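Local structure of staphylococcal nuclease domain-containing protein 1 (Drosophila melanogaster, 2WAC) at residues A[16-21]-A[116-121]; A[147-152]-A[160-165]. The protein cleaves both DNA and RNA as an endonuclease, acts in translation control with the RNA-induced silencing complex, and binds symmetrically dimethylated arginine peptides through its Tudor domain. All blocks are in the same frame, centred on the assembly; numbering follows the deposited sequence.

Contact 1: A[16-21]-A[116-121]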
ATOM      1  N   LEU A  16       0.422   8.745  -0.838  1.00 24.61           N
ATOM      2  CA  LEU A  16       1.670   8.045  -1.167  1.00 24.36           C
ATOM      3  C   LEU A  16       2.133   7.034  -0.115  1.00 24.01           C
ATOM      4  O   LEU A  16       3.330   6.795   0.049  1.00 24.08           O
ATOM      5  CB  LEU A  16       2.791   9.023  -1.555  1.00 24.44           C
ATOM      6  CG  LEU A  16       2.702   9.672  -2.942  1.00 24.47           C
ATOM      7  CD1 LEU A  16       3.780  10.718  -3.107  1.00 24.60           C
ATOM      8  CD2 LEU A  16       2.802   8.643  -4.056  1.00 24.83           C
ATOM      9  N   THR A  17       1.179   6.458   0.608  1.00 23.49           N
ATOM     10  CA  THR A  17       1.440   5.207   1.302  1.00 22.95           C
ATOM     11  C   THR A  17       1.174   4.103   0.281  1.00 22.53           C
ATOM     12  O   THR A  17       0.505   4.334  -0.733  1.00 22.29           O
ATOM     13  CB  THR A  17       0.591   5.014   2.592  1.00 23.00           C
ATOM     14  OG1 THR A  17      -0.788   4.818   2.258  1.00 22.82           O
ATOM     15  CG2 THR A  17       0.734   6.212   3.532  1.00 22.93           C
ATOM     16  N   PHE A  18       1.724   2.920   0.523  1.00 22.04           N
ATOM     17  CA  PHE A  18       1.548   1.805  -0.398  1.00 21.75           C
ATOM     18  C   PHE A  18       1.526   0.487   0.356  1.00 21.60           C
ATOM     19  O   PHE A  18       2.090   0.376   1.445  1.00 21.48           O
ATOM     20  CB  PHE A  18       2.646   1.799  -1.479  1.00 21.56           C
ATOM     21  CG  PHE A  18       4.041   1.645  -0.930  1.00 21.25           C
ATOM     22  CD1 PHE A  18       4.782   2.762  -0.551  1.00 20.44           C
ATOM     23  CD2 PHE A  18       4.615   0.383  -0.794  1.00 20.79           C
ATOM     24  CE1 PHE A  18       6.070   2.625  -0.036  1.00 20.47           C
ATOM     25  CE2 PHE A  18       5.900   0.234  -0.278  1.00 20.70           C
ATOM     26  CZ  PHE A  18       6.630   1.358   0.099  1.00 20.07           C
ATOM     27  N   PHE A  19       0.861  -0.506  -0.229  1.00 21.45           N
ATOM     28  CA  PHE A  19       0.875  -1.861   0.297  1.00 21.44           C
ATOM     29  C   PHE A  19       1.773  -2.731  -0.564  1.00 21.59           C
ATOM     30  O   PHE A  19       1.735  -2.653  -1.796  1.00 21.67           O
ATOM     31  CB  PHE A  19      -0.539  -2.448   0.333  1.00 21.39           C
ATOM     32  CG  PHE A  19      -1.415  -1.868   1.407  1.00 20.97           C
ATOM     33  CD1 PHE A  19      -1.981  -0.605   1.259  1.00 21.17           C
ATOM     34  CD2 PHE A  19      -1.696  -2.596   2.558  1.00 20.53           C
ATOM     35  CE1 PHE A  19      -2.803  -0.069   2.249  1.00 21.03           C
ATOM     36  CE2 PHE A  19      -2.511  -2.071   3.551  1.00 20.82           C
ATOM     37  CZ  PHE A  19      -3.066  -0.803   3.397  1.00 20.90           C
ATOM     38  N   ALA A  20       2.578  -3.561   0.090  1.00 21.68           N
ATOM     39  CA  ALA A  20       3.485  -4.461  -0.608  1.00 21.89           C
ATOM     40  C   ALA A  20       3.344  -5.899  -0.115  1.00 22.05           C
ATOM     41  O   ALA A  20       3.159  -6.139   1.079  1.00 21.98           O
ATOM     42  CB  ALA A  20       4.925  -3.984  -0.458  1.00 21.71           C
ATOM     43  N   GLN A  21       3.423  -6.843  -1.052  1.00 22.37           N
ATOM     44  CA  GLN A  21       3.489  -8.267  -0.735  1.00 22.82           C
ATOM     45  C   GLN A  21       4.932  -8.742  -0.837  1.00 23.17           C
ATOM     46  O   GLN A  21       5.676  -8.290  -1.704  1.00 23.13           O
ATOM     47  CB  GLN A  21       2.641  -9.085  -1.715  1.00 22.68           C
ATOM     48  CG  GLN A  21       1.135  -8.911  -1.589  1.00 22.92           C
ATOM     49  CD  GLN A  21       0.375  -9.523  -2.763  1.00 23.11           C
ATOM     50  OE1 GLN A  21       0.962  -9.863  -3.792  1.00 23.42           O
ATOM     51  NE2 GLN A  21      -0.939  -9.647  -2.616  1.00 23.07           N
ATOM     52  N   TYR A 116       3.185   0.798   4.006  1.00 22.98           N
ATOM     53  CA  TYR A 116       4.368   1.611   4.284  1.00 22.76           C
ATOM     54  C   TYR A 116       4.138   3.041   3.828  1.00 22.63           C
ATOM     55  O   TYR A 116       3.319   3.287   2.943  1.00 22.49           O
ATOM     56  CB  TYR A 116       5.593   1.065   3.546  1.00 22.69           C
ATOM     57  CG  TYR A 116       5.942  -0.361   3.877  1.00 22.73           C
ATOM     58  CD1 TYR A 116       6.773  -0.661   4.956  1.00 21.97           C
ATOM     59  CD2 TYR A 116       5.445  -1.417   3.109  1.00 22.34           C
ATOM     60  CE1 TYR A 116       7.098  -1.973   5.266  1.00 21.99           C
ATOM     61  CE2 TYR A 116       5.764  -2.737   3.414  1.00 22.28           C
ATOM     62  CZ  TYR A 116       6.594  -3.005   4.491  1.00 22.10           C
ATOM     63  OH  TYR A 116       6.920  -4.305   4.802  1.00 22.84           O
ATOM     64  N   ALA A 117       4.871   3.977   4.422  1.00 22.41           N
ATOM     65  CA  ALA A 117       4.932   5.342   3.915  1.00 22.37           C
ATOM     66  C   ALA A 117       6.158   5.465   3.017  1.00 22.34           C
ATOM     67  O   ALA A 117       7.242   5.008   3.389  1.00 22.31           O
ATOM     68  CB  ALA A 117       5.011   6.335   5.065  1.00 22.31           C
ATOM     69  N   LEU A 118       5.993   6.062   1.836  1.00 22.47           N
ATOM     70  CA  LEU A 118       7.135   6.317   0.956  1.00 22.65           C
ATOM     71  C   LEU A 118       8.039   7.344   1.631  1.00 22.81           C
ATOM     72  O   LEU A 118       7.627   8.478   1.889  1.00 22.78           O
ATOM     73  CB  LEU A 118       6.689   6.790  -0.434  1.00 22.74           C
ATOM     74  CG  LEU A 118       7.746   6.857  -1.548  1.00 22.69           C
ATOM     75  CD1 LEU A 118       8.306   5.478  -1.892  1.00 22.52           C
ATOM     76  CD2 LEU A 118       7.172   7.522  -2.790  1.00 22.73           C
ATOM     77  N   ALA A 119       9.266   6.924   1.928  1.00 23.00           N
ATOM     78  CA  ALA A 119      10.171   7.682   2.794  1.00 23.28           C
ATOM     79  C   ALA A 119      10.494   9.085   2.285  1.00 23.48           C
ATOM     80  O   ALA A 119      10.918   9.257   1.141  1.00 23.36           O
ATOM     81  CB  ALA A 119      11.454   6.896   3.042  1.00 23.12           C
ATOM     82  N   LEU A 120      10.261  10.073   3.151  1.00 23.86           N
ATOM     83  CA  LEU A 120      10.695  11.467   2.954  1.00 24.42           C
ATOM     84  C   LEU A 120      10.057  12.216   1.775  1.00 24.82           C
ATOM     85  O   LEU A 120      10.584  13.236   1.325  1.00 24.99           O
ATOM     86  CB  LEU A 120      12.230  11.561   2.875  1.00 24.37           C
ATOM     87  CG  LEU A 120      13.114  10.886   3.933  1.00 24.47           C
ATOM     88  CD1 LEU A 120      14.574  11.083   3.570  1.00 24.35           C
ATOM     89  CD2 LEU A 120      12.841  11.415   5.339  1.00 24.37           C
ATOM     90  N   VAL A 121       8.922  11.721   1.295  1.00 25.40           N
ATOM     91  CA  VAL A 121       8.221  12.332   0.167  1.00 25.97           C
ATOM     92  C   VAL A 121       6.970  13.068   0.652  1.00 26.41           C
ATOM     93  O   VAL A 121       6.160  12.505   1.393  1.00 26.51           O
ATOM     94  CB  VAL A 121       7.859  11.268  -0.911  1.00 25.93           C
ATOM     95  CG1 VAL A 121       6.785  11.774  -1.858  1.00 26.09           C
ATOM     96  CG2 VAL A 121       9.101  10.852  -1.693  1.00 25.88           C
TER
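T17 and F18 pair with A117 and Y116 as antiparallel strand neighbours in the SN-like part of this extended Tudor domain, bringing together pieces of chain that lie on the two sides of the Tudor sheet strands 57-61 to 99-101 in sequence. F18 and Y116 form a hydrogen-bonded pair: F18 N donates to Y116 O at 2.9 Å and Y116 N to F18 O at 2.8 Å. A longer bond, L118 N to L16 O at 3.3 Å, extends the ladder. CG set between the backbone N and carbonyl carbon (chi1 61°) carries the F18 ring toward 116-118, where Y116 CB lies over one face, 4.0 Å from the ring centroid, in a CH-pi contact. The two aromatic planes are inclined by 31°, and F18 CE1 reaches L118 CD1 at 4.1 Å. Past the paired strands, the type II turn L118-V121 returns V121 toward L16; CD1 of L16 and CG1 of V121 meet tightly at 3.4 Å. L16 also packs on L134 and F137 of helix 127-141. On the other face, T17 OG1 is bonded to T13 and E115. The five-strand sheet closing on itself, with helix 127-141 against it, is consistent with the OB fold of staphylococcal nuclease-like domains.

Contact 2: A[147-152]-A[160-165]; sequences QLNVEL and LATLRD
L148 meets L163 and A161 on the apolar face of the hairpin formed by strands 145-152 and 159-164; the opposite face carries Q147, N149, T162 and R164 and, at its bulged end, L152 and L160. The close-packed part is the apolar face: L148 CB lies 3.8 Å from L163 CD2, and L148 CG rests on the A161 methyl, with V7, V9 and Y116 of neighbouring strands covering the same side. Backbone bonds run along the ladder until E151 and L152 both face L160, a classic beta bulge; L160 O takes a bond of 2.7 Å from E151 N and only a weak one from L152 N.

The bulge presents E151 to T162. Bent at chi2 (-69°), its chain crosses the threonine at about a right angle, and OE2 accepts T162 OG1 at 2.8 Å on its anti lone pair; N149 ND2 reaches the same oxygen at 2.9 Å from above the carboxylate plane. L195 of helix 193-208 touches both E151 and T162.

The more open side is the polar face, where Q147, N149, E151 and R164 are partly exposed and a water donates to Q147 O and T162 OG1. Here R164 approaches side-on, NE and NH2 both bonding Q147 OE1 at 2.9 Å; the oxygen lies in the guanidinium plane, though the amide plane is turned 33° from it.

The chemistry is divided: the R164 charge is met here by the amide oxygen of Q147 and, through cation-pi contact, the ring of Y4, whereas two neutral donors converge on one oxygen of E151 and probably favour its carboxylate form.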
ATOM      1  N   GLN A 147      12.791  -3.621  -4.763  1.00 23.28           N
ATOM      2  CA  GLN A 147      13.502  -3.855  -3.510  1.00 23.29           C
ATOM      3  C   GLN A 147      13.089  -2.817  -2.465  1.00 23.20           C
ATOM      4  O   GLN A 147      13.200  -1.611  -2.696  1.00 23.20           O
ATOM      5  CB  GLN A 147      15.021  -3.846  -3.731  1.00 23.29           C
ATOM      6  CG  GLN A 147      15.528  -5.003  -4.598  1.00 23.83           C
ATOM      7  CD  GLN A 147      17.031  -4.969  -4.837  1.00 24.82           C
ATOM      8  OE1 GLN A 147      17.610  -3.918  -5.119  1.00 24.67           O
ATOM      9  NE2 GLN A 147      17.670  -6.129  -4.739  1.00 25.63           N
ATOM     10  N   LEU A 148      12.609  -3.300  -1.321  1.00 22.97           N
ATOM     11  CA  LEU A 148      12.138  -2.436  -0.242  1.00 22.92           C
ATOM     12  C   LEU A 148      13.124  -2.413   0.921  1.00 22.95           C
ATOM     13  O   LEU A 148      13.633  -3.457   1.332  1.00 22.84           O
ATOM     14  CB  LEU A 148      10.751  -2.895   0.240  1.00 22.71           C
ATOM     15  CG  LEU A 148      10.063  -2.187   1.416  1.00 22.71           C
ATOM     16  CD1 LEU A 148       8.562  -2.159   1.219  1.00 21.89           C
ATOM     17  CD2 LEU A 148      10.423  -2.816   2.768  1.00 22.56           C
ATOM     18  N   ASN A 149      13.385  -1.217   1.441  1.00 23.14           N
ATOM     19  CA  ASN A 149      14.144  -1.056   2.678  1.00 23.36           C
ATOM     20  C   ASN A 149      13.366  -0.208   3.676  1.00 23.50           C
ATOM     21  O   ASN A 149      12.923   0.891   3.346  1.00 23.53           O
ATOM     22  CB  ASN A 149      15.513  -0.422   2.408  1.00 23.39           C
ATOM     23  CG  ASN A 149      16.385  -0.363   3.656  1.00 23.78           C
ATOM     24  OD1 ASN A 149      16.619  -1.378   4.316  1.00 24.18           O
ATOM     25  ND2 ASN A 149      16.870   0.829   3.981  1.00 23.58           N
ATOM     26  N   VAL A 150      13.196  -0.725   4.891  1.00 23.61           N
ATOM     27  CA  VAL A 150      12.553   0.034   5.960  1.00 23.65           C
ATOM     28  C   VAL A 150      13.570   1.018   6.535  1.00 23.67           C
ATOM     29  O   VAL A 150      14.627   0.614   7.023  1.00 23.62           O
ATOM     30  CB  VAL A 150      11.977  -0.890   7.070  1.00 23.67           C
ATOM     31  CG1 VAL A 150      11.409  -0.068   8.227  1.00 23.69           C
ATOM     32  CG2 VAL A 150      10.902  -1.810   6.500  1.00 23.58           C
ATOM     33  N   GLU A 151      13.247   2.306   6.460  1.00 23.78           N
ATOM     34  CA  GLU A 151      14.164   3.368   6.888  1.00 23.73           C
ATOM     35  C   GLU A 151      13.937   3.792   8.336  1.00 23.73           C
ATOM     36  O   GLU A 151      14.884   4.139   9.045  1.00 23.59           O
ATOM     37  CB  GLU A 151      14.049   4.589   5.969  1.00 23.83           C
ATOM     38  CG  GLU A 151      14.279   4.304   4.481  1.00 24.00           C
ATOM     39  CD  GLU A 151      15.719   3.941   4.142  1.00 24.49           C
ATOM     40  OE1 GLU A 151      16.631   4.220   4.949  1.00 24.87           O
ATOM     41  OE2 GLU A 151      15.942   3.376   3.051  1.00 24.75           O
ATOM     42  N   LEU A 152      12.676   3.776   8.760  1.00 23.69           N
ATOM     43  CA  LEU A 152      12.308   4.143  10.122  1.00 23.80           C
ATOM     44  C   LEU A 152      11.030   3.441  10.545  1.00 23.87           C
ATOM     45  O   LEU A 152      10.025   3.481   9.834  1.00 23.76           O
ATOM     46  CB  LEU A 152      12.126   5.662  10.257  1.00 23.70           C
ATOM     47  CG  LEU A 152      11.982   6.229  11.677  1.00 23.57           C
ATOM     48  CD1 LEU A 152      13.320   6.232  12.409  1.00 23.70           C
ATOM     49  CD2 LEU A 152      11.401   7.629  11.640  1.00 23.36           C
ATOM     50  N   LEU A 160       8.363   3.985   7.537  1.00 23.14           N
ATOM     51  CA  LEU A 160       8.981   4.647   6.383  1.00 22.97           C
ATOM     52  C   LEU A 160       9.834   3.659   5.590  1.00 22.86           C
ATOM     53  O   LEU A 160      10.665   2.953   6.164  1.00 22.91           O
ATOM     54  CB  LEU A 160       9.841   5.839   6.835  1.00 23.02           C
ATOM     55  CG  LEU A 160       9.229   7.239   6.977  1.00 23.07           C
ATOM     56  CD1 LEU A 160       8.030   7.277   7.922  1.00 23.02           C
ATOM     57  CD2 LEU A 160      10.295   8.234   7.431  1.00 22.91           C
ATOM     58  N   ALA A 161       9.622   3.614   4.276  1.00 22.69           N
ATOM     59  CA  ALA A 161      10.352   2.691   3.411  1.00 22.55           C
ATOM     60  C   ALA A 161      10.762   3.324   2.085  1.00 22.53           C
ATOM     61  O   ALA A 161      10.013   4.114   1.507  1.00 22.38           O
ATOM     62  CB  ALA A 161       9.524   1.431   3.161  1.00 22.46           C
ATOM     63  N   THR A 162      11.956   2.977   1.612  1.00 22.53           N
ATOM     64  CA  THR A 162      12.351   3.308   0.244  1.00 22.71           C
ATOM     65  C   THR A 162      12.061   2.127  -0.677  1.00 22.90           C
ATOM     66  O   THR A 162      12.003   0.978  -0.232  1.00 22.98           O
ATOM     67  CB  THR A 162      13.847   3.699   0.123  1.00 22.67           C
ATOM     68  OG1 THR A 162      14.668   2.679   0.705  1.00 22.49           O
ATOM     69  CG2 THR A 162      14.116   5.038   0.809  1.00 22.51           C
ATOM     70  N   LEU A 163      11.869   2.428  -1.959  1.00 23.14           N
ATOM     71  CA  LEU A 163      11.687   1.412  -2.988  1.00 23.40           C
ATOM     72  C   LEU A 163      12.723   1.607  -4.083  1.00 23.55           C
ATOM     73  O   LEU A 163      12.978   2.732  -4.516  1.00 23.50           O
ATOM     74  CB  LEU A 163      10.271   1.465  -3.578  1.00 23.33           C
ATOM     75  CG  LEU A 163       9.084   1.157  -2.660  1.00 23.69           C
ATOM     76  CD1 LEU A 163       7.779   1.303  -3.433  1.00 23.56           C
ATOM     77  CD2 LEU A 163       9.189  -0.235  -2.039  1.00 24.08           C
ATOM     78  N   ARG A 164      13.309   0.501  -4.529  1.00 23.83           N
ATOM     79  CA  ARG A 164      14.430   0.525  -5.458  1.00 24.30           C
ATOM     80  C   ARG A 164      14.177  -0.423  -6.629  1.00 24.34           C
ATOM     81  O   ARG A 164      13.628  -1.510  -6.439  1.00 24.22           O
ATOM     82  CB  ARG A 164      15.701   0.107  -4.713  1.00 24.37           C
ATOM     83  CG  ARG A 164      16.995   0.374  -5.446  1.00 25.43           C
ATOM     84  CD  ARG A 164      18.208   0.144  -4.551  1.00 26.47           C
ATOM     85  NE  ARG A 164      18.655  -1.249  -4.545  1.00 27.52           N
ATOM     86  CZ  ARG A 164      19.862  -1.647  -4.151  1.00 28.10           C
ATOM     87  NH1 ARG A 164      20.757  -0.762  -3.728  1.00 28.28           N
ATOM     88  NH2 ARG A 164      20.182  -2.936  -4.184  1.00 28.16           N
ATOM     89  N   ASP A 165      14.575  -0.010  -7.833  1.00 24.48           N
ATOM     90  CA  ASP A 165      14.556  -0.909  -8.986  1.00 24.67           C
ATOM     91  C   ASP A 165      15.684  -1.932  -8.840  1.00 24.71           C
ATOM     92  O   ASP A 165      16.827  -1.556  -8.590  1.00 24.64           O
ATOM     93  CB  ASP A 165      14.694  -0.139 -10.305  1.00 24.71           C
ATOM     94  CG  ASP A 165      14.526  -1.032 -11.524  1.00 25.07           C
ATOM     95  OD1 ASP A 165      15.506  -1.690 -11.932  1.00 25.39           O
ATOM     96  OD2 ASP A 165      13.409  -1.074 -12.079  1.00 25.34           O
TER
HETATM   97  O   HOH W   1      14.674   0.603  -1.521  1.00 44.55           O

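Contacts 1 and 2 are two joints of one curled sheet, their centres about 8 Å apart, separated by the parallel pairing of strands 113-118 and 159-164. A161 ties them: its N probably donates a hydrogen bond to A117 O (2.9 Å), and its O probably accepts one from A119 N (2.9 Å). Their apolar faces share a core, F18 CZ lying 3.7 Å from L163 CD2 and Y116 CE2 lying 3.6 Å from L148 CD1. The dimethylarginine-binding region, residues 62-90, lies in strands 68-77 and 80-85 of the separate Tudor sheet and the loops around them; segment 16-21 reaches it at Q21, whose NE2 bonds D87 O and whose side chain touches Y88.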